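Local coordinates for protein fumarate lyase (Mesorhizobium sp., PDB 3C8T) that is a lyase of the fumarate lyase superfamily, a largely helical enzyme built as an assembly of four identical chains, at residues Glu233-Leu238 and Ser323-Gly328; Arg294-His299 and Phe329-Gly334. All blocks are in the same frame, centred on the assembly; numbering follows the deposited sequence.

Contact 1. Residues Glu233-Leu238 and Ser323-Gly328; sequences ETVQFL and SAVPEG
Val235 is the first residue of 233-238 to touch 323-328, and it does so with both methyls. CG1 stands anti to the backbone N (chi1 -180°) and comes up to the carbonyl of Ala324, with CG1 4.2 Å from Ala324 O. That oxygen accepts from Gly328 N at 2.9 Å within its own helix, and the methyl packs beside it. The other branch of Val235 goes to the neighbouring valine, CG2 to Val325 CG2, at 4.3 Å. One turn on, Leu238 lays a methyl on bare backbone: its CD1 is 3.8 Å from Gly328 C. With no side chain at Gly328, its CA comes to 6.3 Å from Val235 CA, although the axes of the two segments stay 10.1 Å apart and are inclined at 39°. Segment 323-328 is kinked where the nitrogens of Ser323 and Pro326 make no bond to the turn before. Thr234 and Leu238 also lean on Phe329, just beyond Gly328. Glu233 takes no part; its OE1 pairs with Arg184 and with Arg177 of the second subunit. No hydrogen bond crosses, which implies that apolar packing, partly on bare backbone, makes this contact.

Contact 2. Residues Arg294-His299 and Phe329-Gly334; sequences RIVRNH and FAVASG
Arg297 NH2 is gripped twice: by Asn298 OD1, next along the chain, and by Asp305 of the third subunit. The bond from Arg297 NH2 to Asn298 OD1 is 3.1 Å long and nearly straight, 168° at the hydrogen. The oxygen sits at the edge of the guanidinium, close to its plane, whereas the donor is tilted out of the amide's carbonyl plane. NH1 of the same group pairs with Asp305 of the second subunit, so Arg297 joins three chains, on a side of its helix that does not face 329-334.

The side chains that touch 329-334 are apolar. Val296 has CG1 anti to its backbone N (chi1 -176°), which leaves CG2 to make the contact: Val296 CG2 lies 3.5 Å from Val331 CG1, a close fit, and 3.9 Å from Ala332 N. The same methyl is 4.2 Å from Ala332 CB, so it sits against both residues, and Val296 and Val331 lie alongside each other, pointing opposite ways. Beside it in sequence, Ile295 adds its CG2, 4.2 Å from Val331 CG2, while the end of its chain leads off and the residue also packs on Ser323 of the third subunit.

Ser333, on 329-334, bonds through OG to Asp14 and Arg126. The segments run roughly antiparallel, at 150° with axes 9.3 Å apart, a pairing of long neighbouring helices in keeping with the central helical bundle of the fumarate lyase superfamily, where the subunits of the tetramer meet.

In the fold
Both contacts are buried in the core, their centres about 7 Å apart, and share helix 315-344: contact 1 sets its residues 323-328 against helix 229-255, and contact 2 sets the next six against helix 284-306. The first pairing is nearer parallel, the second nearer antiparallel. Neither has a hydrogen bond across it. They differ in surface: contact 1 presses methyls partly on backbone, contact 2 mainly branch on branch. They also touch directly, with His299 beside Ala324, Glu327 and Gly328, and Val296 against Leu238, so the three helices pack as one cluster. Each contact has a charged residue beside it that pairs with another subunit, Glu233 in contact 1 and Arg297 in contact 2.

Contact 1. Residues Glu233-Leu238 and Ser323-Gly328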
ATOM      1  N   GLU A 233      -6.190   8.891  11.877  1.00 25.33           N
ATOM      2  CA  GLU A 233      -7.199   7.936  12.329  1.00 26.51           C
ATOM      3  C   GLU A 233      -8.525   8.193  11.666  1.00 26.91           C
ATOM      4  O   GLU A 233      -9.293   7.258  11.430  1.00 27.55           O
ATOM      5  CB  GLU A 233      -7.355   7.868  13.855  1.00 26.63           C
ATOM      6  CG  GLU A 233      -8.157   8.962  14.444  1.00 28.77           C
ATOM      7  CD  GLU A 233      -8.317   8.794  15.955  1.00 33.54           C
ATOM      8  OE1 GLU A 233      -8.089   9.797  16.710  1.00 32.50           O
ATOM      9  OE2 GLU A 233      -8.663   7.657  16.367  1.00 31.91           O
ATOM     10  N   THR A 234      -8.771   9.442  11.291  1.00 27.10           N
ATOM     11  CA  THR A 234     -10.017   9.772  10.601  1.00 27.08           C
ATOM     12  C   THR A 234     -10.071   9.136   9.226  1.00 26.46           C
ATOM     13  O   THR A 234     -11.090   8.569   8.830  1.00 26.98           O
ATOM     14  CB  THR A 234     -10.204  11.293  10.499  1.00 27.47           C
ATOM     15  OG1 THR A 234     -10.214  11.807  11.817  1.00 30.21           O
ATOM     16  CG2 THR A 234     -11.537  11.649   9.827  1.00 26.32           C
ATOM     17  N   VAL A 235      -8.974   9.219   8.484  1.00 25.73           N
ATOM     18  CA  VAL A 235      -8.963   8.592   7.148  1.00 24.68           C
ATOM     19  C   VAL A 235      -8.903   7.048   7.228  1.00 24.31           C
ATOM     20  O   VAL A 235      -9.468   6.351   6.381  1.00 23.88           O
ATOM     21  CB  VAL A 235      -7.809   9.141   6.338  1.00 25.44           C
ATOM     22  CG1 VAL A 235      -7.761   8.519   4.922  1.00 23.02           C
ATOM     23  CG2 VAL A 235      -7.924  10.692   6.293  1.00 26.08           C
ATOM     24  N   GLN A 236      -8.193   6.524   8.220  1.00 23.33           N
ATOM     25  CA  GLN A 236      -8.196   5.099   8.499  1.00 24.60           C
ATOM     26  C   GLN A 236      -9.616   4.611   8.715  1.00 24.03           C
ATOM     27  O   GLN A 236      -9.971   3.564   8.190  1.00 24.27           O
ATOM     28  CB  GLN A 236      -7.335   4.740   9.705  1.00 23.83           C
ATOM     29  CG  GLN A 236      -5.825   4.812   9.495  1.00 26.69           C
ATOM     30  CD  GLN A 236      -5.067   3.976  10.558  1.00 29.26           C
ATOM     31  OE1 GLN A 236      -4.313   3.057  10.215  1.00 35.37           O
ATOM     32  NE2 GLN A 236      -5.304   4.268  11.845  1.00 34.45           N
ATOM     33  N   PHE A 237     -10.406   5.387   9.475  1.00 24.91           N
ATOM     34  CA  PHE A 237     -11.789   5.105   9.729  1.00 24.29           C
ATOM     35  C   PHE A 237     -12.583   5.100   8.403  1.00 25.21           C
ATOM     36  O   PHE A 237     -13.383   4.212   8.169  1.00 24.58           O
ATOM     37  CB  PHE A 237     -12.395   6.100  10.745  1.00 25.13           C
ATOM     38  CG  PHE A 237     -13.954   6.070  10.779  1.00 24.86           C
ATOM     39  CD1 PHE A 237     -14.632   5.024  11.412  1.00 25.73           C
ATOM     40  CD2 PHE A 237     -14.695   7.014  10.096  1.00 24.26           C
ATOM     41  CE1 PHE A 237     -16.027   4.960  11.406  1.00 24.26           C
ATOM     42  CE2 PHE A 237     -16.097   6.976  10.084  1.00 25.08           C
ATOM     43  CZ  PHE A 237     -16.759   5.937  10.747  1.00 24.42           C
ATOM     44  N   LEU A 238     -12.377   6.103   7.549  1.00 25.96           N
ATOM     45  CA  LEU A 238     -12.983   6.094   6.207  1.00 26.51           C
ATOM     46  C   LEU A 238     -12.692   4.820   5.433  1.00 26.06           C
ATOM     47  O   LEU A 238     -13.571   4.267   4.773  1.00 25.78           O
ATOM     48  CB  LEU A 238     -12.550   7.333   5.365  1.00 25.58           C
ATOM     49  CG  LEU A 238     -13.036   8.668   5.998  1.00 26.87           C
ATOM     50  CD1 LEU A 238     -12.498   9.898   5.285  1.00 23.43           C
ATOM     51  CD2 LEU A 238     -14.550   8.762   6.201  1.00 24.65           C
ATOM     52  N   SER A 323      -4.042  15.680  -0.337  1.00 33.31           N
ATOM     53  CA  SER A 323      -4.847  14.796  -1.191  1.00 34.60           C
ATOM     54  C   SER A 323      -5.598  13.791  -0.306  1.00 34.09           C
ATOM     55  O   SER A 323      -6.813  13.565  -0.461  1.00 35.12           O
ATOM     56  CB  SER A 323      -3.964  14.066  -2.214  1.00 35.23           C
ATOM     57  OG  SER A 323      -3.207  13.023  -1.613  1.00 35.82           O
ATOM     58  N   ALA A 324      -4.903  13.229   0.677  1.00 32.65           N
ATOM     59  CA  ALA A 324      -5.484  12.097   1.392  1.00 31.42           C
ATOM     60  C   ALA A 324      -6.789  12.487   2.156  1.00 31.08           C
ATOM     61  O   ALA A 324      -7.793  11.719   2.135  1.00 29.83           O
ATOM     62  CB  ALA A 324      -4.440  11.407   2.281  1.00 31.12           C
ATOM     63  N   VAL A 325      -6.792  13.667   2.796  1.00 28.50           N
ATOM     64  CA  VAL A 325      -8.007  14.120   3.517  1.00 28.92           C
ATOM     65  C   VAL A 325      -9.175  14.469   2.588  1.00 29.14           C
ATOM     66  O   VAL A 325     -10.237  13.819   2.662  1.00 29.76           O
ATOM     67  CB  VAL A 325      -7.709  15.265   4.580  1.00 29.14           C
ATOM     68  CG1 VAL A 325      -9.004  15.803   5.249  1.00 29.51           C
ATOM     69  CG2 VAL A 325      -6.722  14.740   5.642  1.00 28.53           C
ATOM     70  N   PRO A 326      -9.017  15.485   1.708  1.00 29.09           N
ATOM     71  CA  PRO A 326     -10.211  15.795   0.928  1.00 29.50           C
ATOM     72  C   PRO A 326     -10.682  14.677   0.020  1.00 30.07           C
ATOM     73  O   PRO A 326     -11.918  14.508  -0.153  1.00 29.65           O
ATOM     74  CB  PRO A 326      -9.810  17.014   0.083  1.00 28.71           C
ATOM     75  CG  PRO A 326      -8.323  17.048   0.116  1.00 30.28           C
ATOM     76  CD  PRO A 326      -7.906  16.403   1.406  1.00 29.02           C
ATOM     77  N   GLU A 327      -9.735  13.944  -0.582  1.00 30.14           N
ATOM     78  CA  GLU A 327     -10.121  12.864  -1.487  1.00 31.58           C
ATOM     79  C   GLU A 327     -10.617  11.614  -0.743  1.00 29.42           C
ATOM     80  O   GLU A 327     -11.563  10.989  -1.170  1.00 29.64           O
ATOM     81  CB  GLU A 327      -8.963  12.518  -2.430  1.00 31.56           C
ATOM     82  CG  GLU A 327      -8.583  13.670  -3.352  1.00 35.12           C
ATOM     83  CD  GLU A 327      -7.314  13.376  -4.169  1.00 37.08           C
ATOM     84  OE1 GLU A 327      -7.133  12.202  -4.604  1.00 42.79           O
ATOM     85  OE2 GLU A 327      -6.506  14.321  -4.397  1.00 46.09           O
ATOM     86  N   GLY A 328      -9.981  11.241   0.369  1.00 29.23           N
ATOM     87  CA  GLY A 328     -10.530  10.156   1.236  1.00 27.45           C
ATOM     88  C   GLY A 328     -11.990  10.448   1.559  1.00 28.01           C
ATOM     89  O   GLY A 328     -12.837   9.547   1.469  1.00 27.25           O
TER

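Contact 2. Residues Arg294-His299 and Phe329-Gly334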
ATOM      1  N   ARG A 294     -10.648   0.549  -2.516  1.00 27.79           N
ATOM      2  CA  ARG A 294      -9.193   0.490  -2.703  1.00 29.23           C
ATOM      3  C   ARG A 294      -8.535   1.867  -2.726  1.00 29.11           C
ATOM      4  O   ARG A 294      -7.380   1.994  -2.318  1.00 30.61           O
ATOM      5  CB  ARG A 294      -8.834  -0.164  -4.046  1.00 29.57           C
ATOM      6  CG  ARG A 294      -8.795  -1.609  -4.081  1.00 32.17           C
ATOM      7  CD  ARG A 294     -10.013  -2.221  -3.448  1.00 39.02           C
ATOM      8  NE  ARG A 294      -9.894  -3.675  -3.407  1.00 42.98           N
ATOM      9  CZ  ARG A 294     -10.709  -4.487  -4.066  1.00 45.95           C
ATOM     10  NH1 ARG A 294     -11.690  -3.974  -4.794  1.00 45.01           N
ATOM     11  NH2 ARG A 294     -10.551  -5.806  -3.995  1.00 46.27           N
ATOM     12  N   ILE A 295      -9.227   2.872  -3.272  1.00 28.16           N
ATOM     13  CA  ILE A 295      -8.683   4.226  -3.362  1.00 27.42           C
ATOM     14  C   ILE A 295      -8.654   4.871  -1.962  1.00 27.60           C
ATOM     15  O   ILE A 295      -7.682   5.556  -1.589  1.00 27.55           O
ATOM     16  CB  ILE A 295      -9.534   5.124  -4.295  1.00 27.86           C
ATOM     17  CG1 ILE A 295      -9.518   4.642  -5.752  1.00 28.27           C
ATOM     18  CG2 ILE A 295      -9.115   6.594  -4.167  1.00 26.80           C
ATOM     19  CD1 ILE A 295      -8.166   4.515  -6.308  1.00 31.91           C
ATOM     20  N   VAL A 296      -9.724   4.667  -1.196  1.00 26.32           N
ATOM     21  CA  VAL A 296      -9.775   5.123   0.211  1.00 26.24           C
ATOM     22  C   VAL A 296      -8.679   4.420   1.028  1.00 25.89           C
ATOM     23  O   VAL A 296      -7.948   5.066   1.753  1.00 25.50           O
ATOM     24  CB  VAL A 296     -11.169   4.889   0.859  1.00 25.65           C
ATOM     25  CG1 VAL A 296     -11.184   5.468   2.292  1.00 28.43           C
ATOM     26  CG2 VAL A 296     -12.227   5.587   0.036  1.00 26.06           C
ATOM     27  N   ARG A 297      -8.541   3.100   0.861  1.00 26.18           N
ATOM     28  CA  ARG A 297      -7.431   2.376   1.470  1.00 26.60           C
ATOM     29  C   ARG A 297      -6.091   3.054   1.147  1.00 26.05           C
ATOM     30  O   ARG A 297      -5.265   3.225   2.021  1.00 25.49           O
ATOM     31  CB  ARG A 297      -7.416   0.923   1.016  1.00 26.47           C
ATOM     32  CG  ARG A 297      -6.248   0.073   1.602  1.00 28.20           C
ATOM     33  CD  ARG A 297      -5.962  -1.185   0.718  1.00 29.55           C
ATOM     34  NE  ARG A 297      -5.307  -0.783  -0.533  1.00 32.56           N
ATOM     35  CZ  ARG A 297      -5.184  -1.507  -1.656  1.00 31.07           C
ATOM     36  NH1 ARG A 297      -5.661  -2.750  -1.761  1.00 27.49           N
ATOM     37  NH2 ARG A 297      -4.588  -0.941  -2.708  1.00 29.50           N
ATOM     38  N   ASN A 298      -5.876   3.425  -0.111  1.00 26.69           N
ATOM     39  CA  ASN A 298      -4.645   4.138  -0.500  1.00 26.98           C
ATOM     40  C   ASN A 298      -4.530   5.489   0.209  1.00 26.75           C
ATOM     41  O   ASN A 298      -3.453   5.866   0.633  1.00 26.31           O
ATOM     42  CB  ASN A 298      -4.625   4.390  -2.005  1.00 27.10           C
ATOM     43  CG  ASN A 298      -4.207   3.166  -2.804  1.00 29.85           C
ATOM     44  OD1 ASN A 298      -3.889   2.078  -2.249  1.00 30.39           O
ATOM     45  ND2 ASN A 298      -4.197   3.331  -4.118  1.00 30.72           N
ATOM     46  N   HIS A 299      -5.634   6.229   0.330  1.00 26.69           N
ATOM     47  CA  HIS A 299      -5.553   7.487   1.113  1.00 26.71           C
ATOM     48  C   HIS A 299      -5.177   7.211   2.593  1.00 26.22           C
ATOM     49  O   HIS A 299      -4.486   8.012   3.198  1.00 26.03           O
ATOM     50  CB  HIS A 299      -6.812   8.360   0.953  1.00 26.55           C
ATOM     51  CG  HIS A 299      -7.049   8.807  -0.472  1.00 27.42           C
ATOM     52  ND1 HIS A 299      -6.109   9.514  -1.199  1.00 29.68           N
ATOM     53  CD2 HIS A 299      -8.100   8.616  -1.307  1.00 28.03           C
ATOM     54  CE1 HIS A 299      -6.578   9.746  -2.416  1.00 30.48           C
ATOM     55  NE2 HIS A 299      -7.782   9.206  -2.506  1.00 29.91           N
ATOM     56  N   PHE A 329     -12.294  11.709   1.906  1.00 27.41           N
ATOM     57  CA  PHE A 329     -13.667  12.123   2.250  1.00 28.16           C
ATOM     58  C   PHE A 329     -14.633  12.078   1.083  1.00 28.14           C
ATOM     59  O   PHE A 329     -15.740  11.595   1.235  1.00 28.70           O
ATOM     60  CB  PHE A 329     -13.723  13.525   2.911  1.00 27.66           C
ATOM     61  CG  PHE A 329     -13.679  13.491   4.441  1.00 28.53           C
ATOM     62  CD1 PHE A 329     -14.835  13.252   5.190  1.00 27.18           C
ATOM     63  CD2 PHE A 329     -12.477  13.689   5.125  1.00 26.11           C
ATOM     64  CE1 PHE A 329     -14.800  13.239   6.600  1.00 26.74           C
ATOM     65  CE2 PHE A 329     -12.417  13.634   6.527  1.00 26.61           C
ATOM     66  CZ  PHE A 329     -13.582  13.427   7.269  1.00 27.16           C
ATOM     67  N   ALA A 330     -14.211  12.608  -0.059  1.00 28.14           N
ATOM     68  CA  ALA A 330     -15.028  12.661  -1.249  1.00 28.57           C
ATOM     69  C   ALA A 330     -15.407  11.270  -1.753  1.00 28.30           C
ATOM     70  O   ALA A 330     -16.584  11.005  -2.059  1.00 29.69           O
ATOM     71  CB  ALA A 330     -14.293  13.438  -2.349  1.00 27.40           C
ATOM     72  N   VAL A 331     -14.406  10.398  -1.880  1.00 28.04           N
ATOM     73  CA  VAL A 331     -14.609   9.026  -2.341  1.00 26.82           C
ATOM     74  C   VAL A 331     -15.400   8.191  -1.309  1.00 27.23           C
ATOM     75  O   VAL A 331     -16.349   7.484  -1.671  1.00 26.68           O
ATOM     76  CB  VAL A 331     -13.264   8.348  -2.647  1.00 28.50           C
ATOM     77  CG1 VAL A 331     -13.488   6.857  -3.001  1.00 27.18           C
ATOM     78  CG2 VAL A 331     -12.510   9.099  -3.761  1.00 26.80           C
ATOM     79  N   ALA A 332     -15.045   8.275  -0.027  1.00 24.90           N
ATOM     80  CA  ALA A 332     -15.826   7.507   0.936  1.00 26.05           C
ATOM     81  C   ALA A 332     -17.303   7.922   0.989  1.00 25.66           C
ATOM     82  O   ALA A 332     -18.178   7.087   1.143  1.00 26.29           O
ATOM     83  CB  ALA A 332     -15.188   7.550   2.357  1.00 25.51           C
ATOM     84  N   SER A 333     -17.557   9.218   0.865  1.00 26.09           N
ATOM     85  CA  SER A 333     -18.898   9.753   0.780  1.00 27.05           C
ATOM     86  C   SER A 333     -19.647   9.287  -0.455  1.00 26.92           C
ATOM     87  O   SER A 333     -20.846   9.001  -0.389  1.00 27.62           O
ATOM     88  CB  SER A 333     -18.851  11.295   0.797  1.00 27.38           C
ATOM     89  OG  SER A 333     -20.121  11.864   1.128  1.00 29.36           O
ATOM     90  N   GLY A 334     -18.962   9.235  -1.595  1.00 26.71           N
ATOM     91  CA  GLY A 334     -19.612   8.810  -2.835  1.00 25.97           C
ATOM     92  C   GLY A 334     -19.985   7.352  -2.850  1.00 25.01           C
ATOM     93  O   GLY A 334     -21.070   6.992  -3.307  1.00 25.22           O
TER